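Local coordinates for protein gene activator AphA (Vibrio cholerae, PDB 1YG2) that activates virulence genes as a winged helix transcription factor, probably by binding promoter DNA as a dimer, at residues 109-114 / 169-174; 92-97 / 165-170; 4-9 / 27-32. All blocks are in the same frame, centred on the assembly; numbering follows the deposited sequence.

Interaction 1: residues 109-114 / 169-174; sequences EPYRLQ and DEVLAE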
loop_
_atom_site.group_PDB
_atom_site.type_symbol
_atom_site.label_atom_id
_atom_site.label_comp_id
_atom_site.label_asym_id
_atom_site.label_seq_id
_atom_site.Cartn_x
_atom_site.Cartn_y
_atom_site.Cartn_z
ATOM N N GLU A 109 13.991 -14.025 -14.965
ATOM C CA GLU A 109 14.321 -13.001 -15.956
ATOM C C GLU A 109 13.278 -11.891 -16.086
ATOM O O GLU A 109 13.574 -10.725 -15.831
ATOM C CB GLU A 109 14.528 -13.658 -17.323
ATOM C CG GLU A 109 14.721 -15.170 -17.250
ATOM C CD GLU A 109 14.451 -15.863 -18.576
ATOM O OE1 GLU A 109 13.311 -15.765 -19.084
ATOM O OE2 GLU A 109 15.380 -16.507 -19.107
ATOM N N PRO A 110 12.041 -12.240 -16.489
ATOM C CA PRO A 110 10.976 -11.245 -16.647
ATOM C C PRO A 110 10.769 -10.407 -15.394
ATOM O O PRO A 110 10.626 -9.192 -15.470
ATOM C CB PRO A 110 9.743 -12.097 -16.955
ATOM C CG PRO A 110 10.312 -13.293 -17.617
ATOM C CD PRO A 110 11.524 -13.590 -16.769
ATOM N N TYR A 111 10.751 -11.068 -14.243
ATOM C CA TYR A 111 10.540 -10.375 -12.984
ATOM C C TYR A 111 11.649 -9.375 -12.687
ATOM O O TYR A 111 11.384 -8.207 -12.403
ATOM C CB TYR A 111 10.444 -11.377 -11.830
ATOM C CG TYR A 111 10.064 -10.718 -10.525
ATOM C CD1 TYR A 111 8.875 -10.003 -10.412
ATOM C CD2 TYR A 111 10.908 -10.773 -9.418
ATOM C CE1 TYR A 111 8.533 -9.357 -9.233
ATOM C CE2 TYR A 111 10.576 -10.131 -8.232
ATOM C CZ TYR A 111 9.388 -9.424 -8.147
ATOM O OH TYR A 111 9.045 -8.784 -6.982
ATOM N N ARG A 112 12.888 -9.849 -12.755
ATOM C CA ARG A 112 14.057 -9.023 -12.489
ATOM C C ARG A 112 14.058 -7.735 -13.297
ATOM O O ARG A 112 14.458 -6.684 -12.801
ATOM C CB ARG A 112 15.326 -9.811 -12.793
ATOM C CG ARG A 112 16.588 -9.141 -12.315
ATOM C CD ARG A 112 17.787 -10.073 -12.421
ATOM N NE ARG A 112 18.920 -9.558 -11.658
ATOM C CZ ARG A 112 19.504 -8.386 -11.888
ATOM N NH1 ARG A 112 19.068 -7.604 -12.869
ATOM N NH2 ARG A 112 20.510 -7.983 -11.122
ATOM N N LEU A 113 13.604 -7.818 -14.541
ATOM C CA LEU A 113 13.566 -6.657 -15.415
ATOM C C LEU A 113 12.418 -5.727 -15.049
ATOM O O LEU A 113 12.553 -4.506 -15.105
ATOM C CB LEU A 113 13.435 -7.106 -16.870
ATOM C CG LEU A 113 14.543 -8.041 -17.357
ATOM C CD1 LEU A 113 14.233 -8.484 -18.780
ATOM C CD2 LEU A 113 15.897 -7.339 -17.289
ATOM N N GLN A 114 11.285 -6.306 -14.675
ATOM C CA GLN A 114 10.131 -5.506 -14.293
ATOM C C GLN A 114 10.401 -4.803 -12.962
ATOM O O GLN A 114 9.892 -3.715 -12.708
ATOM C CB GLN A 114 8.887 -6.393 -14.182
ATOM C CG GLN A 114 8.427 -6.969 -15.522
ATOM C CD GLN A 114 7.281 -7.964 -15.387
ATOM O OE1 GLN A 114 6.231 -7.655 -14.818
ATOM N NE2 GLN A 114 7.480 -9.165 -15.921
ATOM N N ASP A 169 16.216 -3.204 -4.080
ATOM C CA ASP A 169 17.639 -3.436 -4.311
ATOM C C ASP A 169 18.064 -4.731 -3.637
ATOM O O ASP A 169 18.841 -5.500 -4.198
ATOM C CB ASP A 169 18.495 -2.292 -3.765
ATOM C CG ASP A 169 18.389 -1.030 -4.592
ATOM O OD1 ASP A 169 18.054 -1.123 -5.796
ATOM O OD2 ASP A 169 18.657 0.058 -4.033
ATOM N N GLU A 170 17.568 -4.977 -2.426
ATOM C CA GLU A 170 17.928 -6.209 -1.731
ATOM C C GLU A 170 17.492 -7.424 -2.536
ATOM O O GLU A 170 18.213 -8.416 -2.614
ATOM C CB GLU A 170 17.294 -6.264 -0.343
ATOM C CG GLU A 170 18.003 -5.411 0.674
ATOM C CD GLU A 170 17.542 -5.693 2.084
ATOM O OE1 GLU A 170 17.367 -6.879 2.441
ATOM O OE2 GLU A 170 17.366 -4.727 2.846
ATOM N N VAL A 171 16.309 -7.345 -3.131
ATOM C CA VAL A 171 15.809 -8.448 -3.936
ATOM C C VAL A 171 16.677 -8.593 -5.177
ATOM O O VAL A 171 17.121 -9.690 -5.510
ATOM C CB VAL A 171 14.360 -8.208 -4.385
ATOM C CG1 VAL A 171 13.934 -9.305 -5.355
ATOM C CG2 VAL A 171 13.438 -8.174 -3.172
ATOM N N LEU A 172 16.914 -7.473 -5.855
ATOM C CA LEU A 172 17.727 -7.462 -7.067
ATOM C C LEU A 172 19.068 -8.133 -6.843
ATOM O O LEU A 172 19.601 -8.776 -7.747
ATOM C CB LEU A 172 17.926 -6.025 -7.552
ATOM C CG LEU A 172 16.618 -5.383 -8.016
ATOM C CD1 LEU A 172 16.842 -3.940 -8.401
ATOM C CD2 LEU A 172 16.069 -6.166 -9.194
ATOM N N ALA A 173 19.602 -7.998 -5.634
ATOM C CA ALA A 173 20.880 -8.609 -5.299
ATOM C C ALA A 173 20.739 -10.121 -5.188
ATOM O O ALA A 173 21.506 -10.865 -5.794
ATOM C CB ALA A 173 21.407 -8.041 -3.993
ATOM N N GLU A 174 19.761 -10.571 -4.409
ATOM C CA GLU A 174 19.533 -11.998 -4.221
ATOM C C GLU A 174 19.287 -12.712 -5.540
ATOM O O GLU A 174 19.709 -13.853 -5.728
ATOM C CB GLU A 174 18.331 -12.230 -3.305
ATOM C CG GLU A 174 18.517 -11.755 -1.878
ATOM C CD GLU A 174 19.659 -12.452 -1.168
ATOM O OE1 GLU A 174 19.741 -13.697 -1.232
ATOM O OE2 GLU A 174 20.476 -11.747 -0.542
#

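Interaction 2: residues 92-97 / 165-170; sequences VRDEFS and IQWADE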
loop_
_atom_site.group_PDB
_atom_site.type_symbol
_atom_site.label_atom_id
_atom_site.label_comp_id
_atom_site.label_asym_id
_atom_site.label_seq_id
_atom_site.Cartn_x
_atom_site.Cartn_y
_atom_site.Cartn_z
ATOM N N VAL A 92 -2.514 -6.778 3.876
ATOM C CA VAL A 92 -1.296 -7.069 3.142
ATOM C C VAL A 92 -1.473 -8.176 2.110
ATOM O O VAL A 92 -1.776 -9.322 2.446
ATOM C CB VAL A 92 -0.154 -7.489 4.093
ATOM C CG1 VAL A 92 1.138 -7.634 3.306
ATOM C CG2 VAL A 92 0.004 -6.469 5.222
ATOM N N ARG A 93 -1.286 -7.813 0.850
ATOM C CA ARG A 93 -1.376 -8.743 -0.266
ATOM C C ARG A 93 -0.402 -8.153 -1.276
ATOM O O ARG A 93 -0.809 -7.559 -2.274
ATOM C CB ARG A 93 -2.793 -8.770 -0.855
ATOM C CG ARG A 93 -3.890 -9.341 0.059
ATOM C CD ARG A 93 -5.254 -9.219 -0.624
ATOM N NE ARG A 93 -6.383 -9.319 0.301
ATOM C CZ ARG A 93 -6.731 -10.432 0.930
ATOM N NH1 ARG A 93 -6.034 -11.541 0.733
ATOM N NH2 ARG A 93 -7.775 -10.438 1.748
ATOM N N ASP A 94 0.889 -8.314 -1.009
ATOM C CA ASP A 94 1.908 -7.751 -1.878
ATOM C C ASP A 94 2.205 -8.529 -3.150
ATOM O O ASP A 94 2.765 -9.630 -3.121
ATOM C CB ASP A 94 3.202 -7.544 -1.098
ATOM C CG ASP A 94 4.235 -6.798 -1.902
ATOM O OD1 ASP A 94 5.209 -7.415 -2.363
ATOM O OD2 ASP A 94 4.064 -5.580 -2.085
ATOM N N GLU A 95 1.858 -7.918 -4.276
ATOM C CA GLU A 95 2.061 -8.528 -5.580
ATOM C C GLU A 95 3.532 -8.766 -5.900
ATOM O O GLU A 95 3.886 -9.769 -6.514
ATOM C CB GLU A 95 1.435 -7.655 -6.668
ATOM C CG GLU A 95 1.248 -8.383 -7.984
ATOM C CD GLU A 95 0.111 -9.391 -7.940
ATOM O OE1 GLU A 95 -0.364 -9.720 -6.830
ATOM O OE2 GLU A 95 -0.303 -9.858 -9.021
ATOM N N PHE A 96 4.396 -7.847 -5.495
ATOM C CA PHE A 96 5.819 -8.012 -5.770
ATOM C C PHE A 96 6.379 -9.202 -5.018
ATOM O O PHE A 96 7.199 -9.955 -5.543
ATOM C CB PHE A 96 6.587 -6.754 -5.373
ATOM C CG PHE A 96 6.247 -5.565 -6.211
ATOM C CD1 PHE A 96 5.497 -4.517 -5.686
ATOM C CD2 PHE A 96 6.663 -5.505 -7.534
ATOM C CE1 PHE A 96 5.160 -3.424 -6.470
ATOM C CE2 PHE A 96 6.333 -4.420 -8.334
ATOM C CZ PHE A 96 5.580 -3.375 -7.800
ATOM N N SER A 97 5.933 -9.367 -3.778
ATOM C CA SER A 97 6.388 -10.479 -2.956
ATOM C C SER A 97 5.841 -11.769 -3.545
ATOM O O SER A 97 6.552 -12.769 -3.634
ATOM C CB SER A 97 5.900 -10.322 -1.518
ATOM O OG SER A 97 6.507 -9.194 -0.907
ATOM N N ILE A 165 12.405 1.089 -2.319
ATOM C CA ILE A 165 13.599 1.059 -3.166
ATOM C C ILE A 165 14.691 0.273 -2.448
ATOM O O ILE A 165 15.394 -0.535 -3.048
ATOM C CB ILE A 165 14.121 2.480 -3.436
ATOM C CG1 ILE A 165 13.110 3.244 -4.293
ATOM C CG2 ILE A 165 15.512 2.403 -4.080
ATOM C CD1 ILE A 165 13.469 4.699 -4.519
ATOM N N GLN A 166 14.835 0.520 -1.152
ATOM C CA GLN A 166 15.832 -0.208 -0.373
ATOM C C GLN A 166 15.540 -1.713 -0.475
ATOM O O GLN A 166 16.447 -2.526 -0.650
ATOM C CB GLN A 166 15.768 0.241 1.087
ATOM C CG GLN A 166 16.879 -0.287 1.960
ATOM C CD GLN A 166 16.765 0.189 3.406
ATOM O OE1 GLN A 166 16.641 1.382 3.672
ATOM N NE2 GLN A 166 16.814 -0.748 4.343
ATOM N N TRP A 167 14.266 -2.080 -0.369
ATOM C CA TRP A 167 13.868 -3.482 -0.453
ATOM C C TRP A 167 14.125 -4.064 -1.844
ATOM O O TRP A 167 14.685 -5.148 -1.987
ATOM C CB TRP A 167 12.381 -3.638 -0.130
ATOM C CG TRP A 167 11.931 -5.048 -0.252
ATOM C CD1 TRP A 167 12.302 -6.093 0.545
ATOM C CD2 TRP A 167 11.086 -5.595 -1.265
ATOM N NE1 TRP A 167 11.744 -7.260 0.085
ATOM C CE2 TRP A 167 10.993 -6.984 -1.030
ATOM C CE3 TRP A 167 10.402 -5.049 -2.364
ATOM C CZ2 TRP A 167 10.240 -7.839 -1.839
ATOM C CZ3 TRP A 167 9.651 -5.896 -3.172
ATOM C CH2 TRP A 167 9.581 -7.281 -2.905
ATOM N N ALA A 168 13.688 -3.335 -2.863
ATOM C CA ALA A 168 13.851 -3.762 -4.246
ATOM C C ALA A 168 15.314 -4.060 -4.552
ATOM O O ALA A 168 15.625 -5.059 -5.207
ATOM C CB ALA A 168 13.322 -2.690 -5.171
ATOM N N ASP A 169 16.216 -3.204 -4.080
ATOM C CA ASP A 169 17.639 -3.436 -4.311
ATOM C C ASP A 169 18.064 -4.731 -3.637
ATOM O O ASP A 169 18.841 -5.500 -4.198
ATOM C CB ASP A 169 18.495 -2.292 -3.765
ATOM C CG ASP A 169 18.389 -1.030 -4.592
ATOM O OD1 ASP A 169 18.054 -1.123 -5.796
ATOM O OD2 ASP A 169 18.657 0.058 -4.033
ATOM N N GLU A 170 17.568 -4.977 -2.426
ATOM C CA GLU A 170 17.928 -6.209 -1.731
ATOM C C GLU A 170 17.492 -7.424 -2.536
ATOM O O GLU A 170 18.213 -8.416 -2.614
ATOM C CB GLU A 170 17.294 -6.264 -0.343
ATOM C CG GLU A 170 18.003 -5.411 0.674
ATOM C CD GLU A 170 17.542 -5.693 2.084
ATOM O OE1 GLU A 170 17.367 -6.879 2.441
ATOM O OE2 GLU A 170 17.366 -4.727 2.846
#

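Interaction 3: residues 4-9 / 27-32; sequences PHVILT and ASIGYF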
loop_
_atom_site.group_PDB
_atom_site.type_symbol
_atom_site.label_atom_id
_atom_site.label_comp_id
_atom_site.label_asym_id
_atom_site.label_seq_id
_atom_site.Cartn_x
_atom_site.Cartn_y
_atom_site.Cartn_z
ATOM N N PRO A 4 -14.713 11.754 -2.456
ATOM C CA PRO A 4 -15.553 12.873 -2.042
ATOM C C PRO A 4 -15.091 13.527 -0.744
ATOM O O PRO A 4 -15.224 14.740 -0.579
ATOM C CB PRO A 4 -16.956 12.258 -1.963
ATOM C CG PRO A 4 -16.710 10.786 -1.755
ATOM C CD PRO A 4 -15.492 10.510 -2.607
ATOM N N HIS A 5 -14.539 12.749 0.180
ATOM C CA HIS A 5 -14.083 13.354 1.431
ATOM C C HIS A 5 -12.842 14.200 1.172
ATOM O O HIS A 5 -12.620 15.221 1.820
ATOM C CB HIS A 5 -13.790 12.286 2.481
ATOM C CG HIS A 5 -14.928 11.349 2.702
ATOM N ND1 HIS A 5 -14.979 10.092 2.130
ATOM C CD2 HIS A 5 -16.106 11.514 3.349
ATOM C CE1 HIS A 5 -16.138 9.530 2.411
ATOM N NE2 HIS A 5 -16.844 10.374 3.150
ATOM N N VAL A 6 -12.035 13.769 0.217
ATOM C CA VAL A 6 -10.836 14.512 -0.133
ATOM C C VAL A 6 -11.285 15.861 -0.690
ATOM O O VAL A 6 -10.677 16.888 -0.412
ATOM C CB VAL A 6 -10.007 13.744 -1.176
ATOM C CG1 VAL A 6 -8.867 14.627 -1.703
ATOM C CG2 VAL A 6 -9.450 12.464 -0.533
ATOM N N ILE A 7 -12.375 15.851 -1.453
ATOM C CA ILE A 7 -12.929 17.070 -2.036
ATOM C C ILE A 7 -13.631 17.909 -0.964
ATOM O O ILE A 7 -13.495 19.136 -0.938
ATOM C CB ILE A 7 -13.921 16.727 -3.149
ATOM C CG1 ILE A 7 -13.185 15.996 -4.275
ATOM C CG2 ILE A 7 -14.582 17.989 -3.667
ATOM C CD1 ILE A 7 -14.115 15.360 -5.296
ATOM N N LEU A 8 -14.375 17.263 -0.077
ATOM C CA LEU A 8 -15.055 18.002 0.983
ATOM C C LEU A 8 -14.049 18.751 1.857
ATOM O O LEU A 8 -14.313 19.862 2.325
ATOM C CB LEU A 8 -15.893 17.050 1.843
ATOM C CG LEU A 8 -17.160 16.467 1.189
ATOM C CD1 LEU A 8 -17.930 15.603 2.178
ATOM C CD2 LEU A 8 -18.049 17.602 0.741
ATOM N N THR A 9 -12.892 18.140 2.080
ATOM C CA THR A 9 -11.849 18.750 2.904
ATOM C C THR A 9 -11.435 20.092 2.318
ATOM O O THR A 9 -11.294 21.086 3.029
ATOM C CB THR A 9 -10.606 17.852 2.976
ATOM O OG1 THR A 9 -10.982 16.565 3.476
ATOM C CG2 THR A 9 -9.549 18.473 3.889
ATOM N N ALA A 27 -1.708 19.286 -7.712
ATOM C CA ALA A 27 -0.709 19.890 -6.837
ATOM C C ALA A 27 -0.540 19.078 -5.541
ATOM O O ALA A 27 -0.362 17.856 -5.588
ATOM C CB ALA A 27 -1.082 21.337 -6.517
ATOM N N SER A 28 -0.613 19.749 -4.393
ATOM C CA SER A 28 -0.425 19.096 -3.098
ATOM C C SER A 28 -1.267 17.845 -2.850
ATOM O O SER A 28 -0.786 16.883 -2.249
ATOM C CB SER A 28 -0.662 20.092 -1.956
ATOM O OG SER A 28 -2.032 20.453 -1.853
ATOM N N ILE A 29 -2.521 17.847 -3.294
ATOM C CA ILE A 29 -3.363 16.672 -3.075
ATOM C C ILE A 29 -2.795 15.473 -3.833
ATOM O O ILE A 29 -2.979 14.322 -3.428
ATOM C CB ILE A 29 -4.831 16.939 -3.489
ATOM C CG1 ILE A 29 -5.437 17.971 -2.538
ATOM C CG2 ILE A 29 -5.639 15.648 -3.437
ATOM C CD1 ILE A 29 -6.908 18.241 -2.751
ATOM N N GLY A 30 -2.081 15.748 -4.921
ATOM C CA GLY A 30 -1.480 14.676 -5.686
ATOM C C GLY A 30 -0.384 13.955 -4.909
ATOM O O GLY A 30 0.120 12.925 -5.358
ATOM N N TYR A 31 0.001 14.479 -3.749
ATOM C CA TYR A 31 1.039 13.820 -2.950
ATOM C C TYR A 31 0.479 12.572 -2.288
ATOM O O TYR A 31 1.228 11.687 -1.904
ATOM C CB TYR A 31 1.559 14.740 -1.834
ATOM C CG TYR A 31 2.168 16.041 -2.292
ATOM C CD1 TYR A 31 2.154 17.159 -1.460
ATOM C CD2 TYR A 31 2.746 16.169 -3.559
ATOM C CE1 TYR A 31 2.690 18.379 -1.873
ATOM C CE2 TYR A 31 3.290 17.391 -3.987
ATOM C CZ TYR A 31 3.253 18.488 -3.137
ATOM O OH TYR A 31 3.744 19.703 -3.552
ATOM N N PHE A 32 -0.840 12.495 -2.156
ATOM C CA PHE A 32 -1.440 11.355 -1.476
ATOM C C PHE A 32 -2.713 10.814 -2.110
ATOM O O PHE A 32 -3.200 9.753 -1.727
ATOM C CB PHE A 32 -1.721 11.744 -0.022
ATOM C CG PHE A 32 -2.791 12.786 0.124
ATOM C CD1 PHE A 32 -4.127 12.417 0.247
ATOM C CD2 PHE A 32 -2.472 14.135 0.105
ATOM C CE1 PHE A 32 -5.136 13.382 0.347
ATOM C CE2 PHE A 32 -3.466 15.108 0.201
ATOM C CZ PHE A 32 -4.803 14.727 0.322
#

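Interaction 1: residues 109-114 / 169-174
Two long C-terminal helices, 108-136 and 145-177, run antiparallel as a helical hairpin, and near its end R112 and Y111 of the first meet L172 and V171 of the second. The backbones come nearest at R112 and L172, their CA atoms 6.7 Å apart. R112 leaves its helix with CG beside the carbonyl carbon (chi1 -169°) and stays extended as far as NE, which carries its aliphatic part alongside L172: R112 CG is 4.3 Å from L172 CD2. The same L172 methyl rests against the backbone oxygen of R112, while the guanidinium comes obliquely to the L172 carbonyl, R112 NH2 lying 3.6 Å from L172 O, a contact rather than a hydrogen bond. R112 NH2 also bonds weakly to N176 OD1. Arginine suits this partly exposed margin because it can offer methylenes to the leucine and still keep its charge near water. One residue earlier the contact is buried: V171 also packs on L100, and Y111 on K99, L100 and F83 of the second subunit, which places this end of the hairpin against helix 95-101. Here V171 CG1 approaches the tyrosine ring at its edge, near the ring plane, 4.5 Å from Y111 CE2.

Interaction 2: residues 92-97 / 165-170
A chi1 of 178° sets the indole CG of W167 opposite its main-chain nitrogen and swings the ring out from helix 145-177 toward the N-terminal end of helix 95-101, while S97 turns OG opposite its own carbonyl carbon (chi1 -66°) and F96 turns its ring the same way. The meeting place is an N-capped helix start in the C-terminal domain: D94 is the N-cap residue, and its carboxylate accepts from the backbone N-H of S97. Both donors of S97 converge on a single oxygen. S97 OG gives a hydrogen bond to D94 OD1 at 2.6 Å, from above the carboxylate plane, and the capping N-H reaches that oxygen from the opposite face, on its anti side. Aspartate is apt here because its short chain can receive N-H groups of the first helical turn, and serine because it adds a second donor without bulk.

The six-membered half of the indole rests against this start. Of the F96 side chain it is CB that touches, at the indole edge and near its plane, 3.9 Å from both W167 CZ3 and W167 CH2. The phenyl leads away, to meet the rings of W164 in the same chain and H89 of the second subunit, each with planes at about 60°. The polar end of the tryptophan is served across the dimer, since W167 NE1 hydrogen-bonds to the backbone oxygen of L152 of the second subunit. A large aromatic with one N-H can thus fill a buried place between apolar and polar neighbours and still satisfy its nitrogen. The capping pair lies obliquely to the ring, with S97 OG 4.1 Å from W167 CZ2 and D94 OD1 4.4 Å from W167 CH2.

Interaction 3: residues 4-9 / 27-32
V6 lays its CG1 methyl against the CG2 methyl of I29 at 3.8 Å, joining the first helix of the winged helix domain, 3-13, to the short 3-10 turn between helices 18-25 and 37-49. The latter pair probably forms the helix-turn-helix that faces DNA. V6 points toward the turn, and a chi1 of 171° puts CG1 beside its own carbonyl carbon, where it meets I29; the two side chains pass side by side, running in opposite senses. F32, just after the 3-10 turn, adds a second, looser touch: its CE1 lies 4.4 Å from V6 CG1, obliquely to the ring. A chi1 of 67° brings the phenyl back over its own turn, with I29 O 3.6 Å above the F32 ring plane, offset toward the rim. I29 and F32 thus both touch one methyl, V6 CG1. V6 also packs on F25 of the same chain and on A98 of the second subunit, and F32 on S97 of that subunit. V6 and I29 suit the site because both branch at CB, which puts a methyl next to the backbone. All three residues are buried, and between V6 and the other two the touching atoms are all carbon, which implies that shape and exclusion of water hold this contact together.

From the N terminus, interaction 3 closes first, a short loop that ties helix 3-13 to the turn after helix 18-25, within the PadR-like part. Interactions 2 and 1 both come after it, in the C-terminal part. Interaction 1 opens, at 109-114, within the loop of interaction 2 but closes on a segment that overlaps and runs just beyond its end, sharing D169 and E170, so the two are neither cleanly nested nor in series. Together they bring helices 95-101 and 108-136 onto helix 145-177, and a weak, probable hydrogen bond from Y111 OH to F96 O joins them. Across the dimer, interaction 3 of one subunit touches the 92-97 segment of interaction 2 in the other.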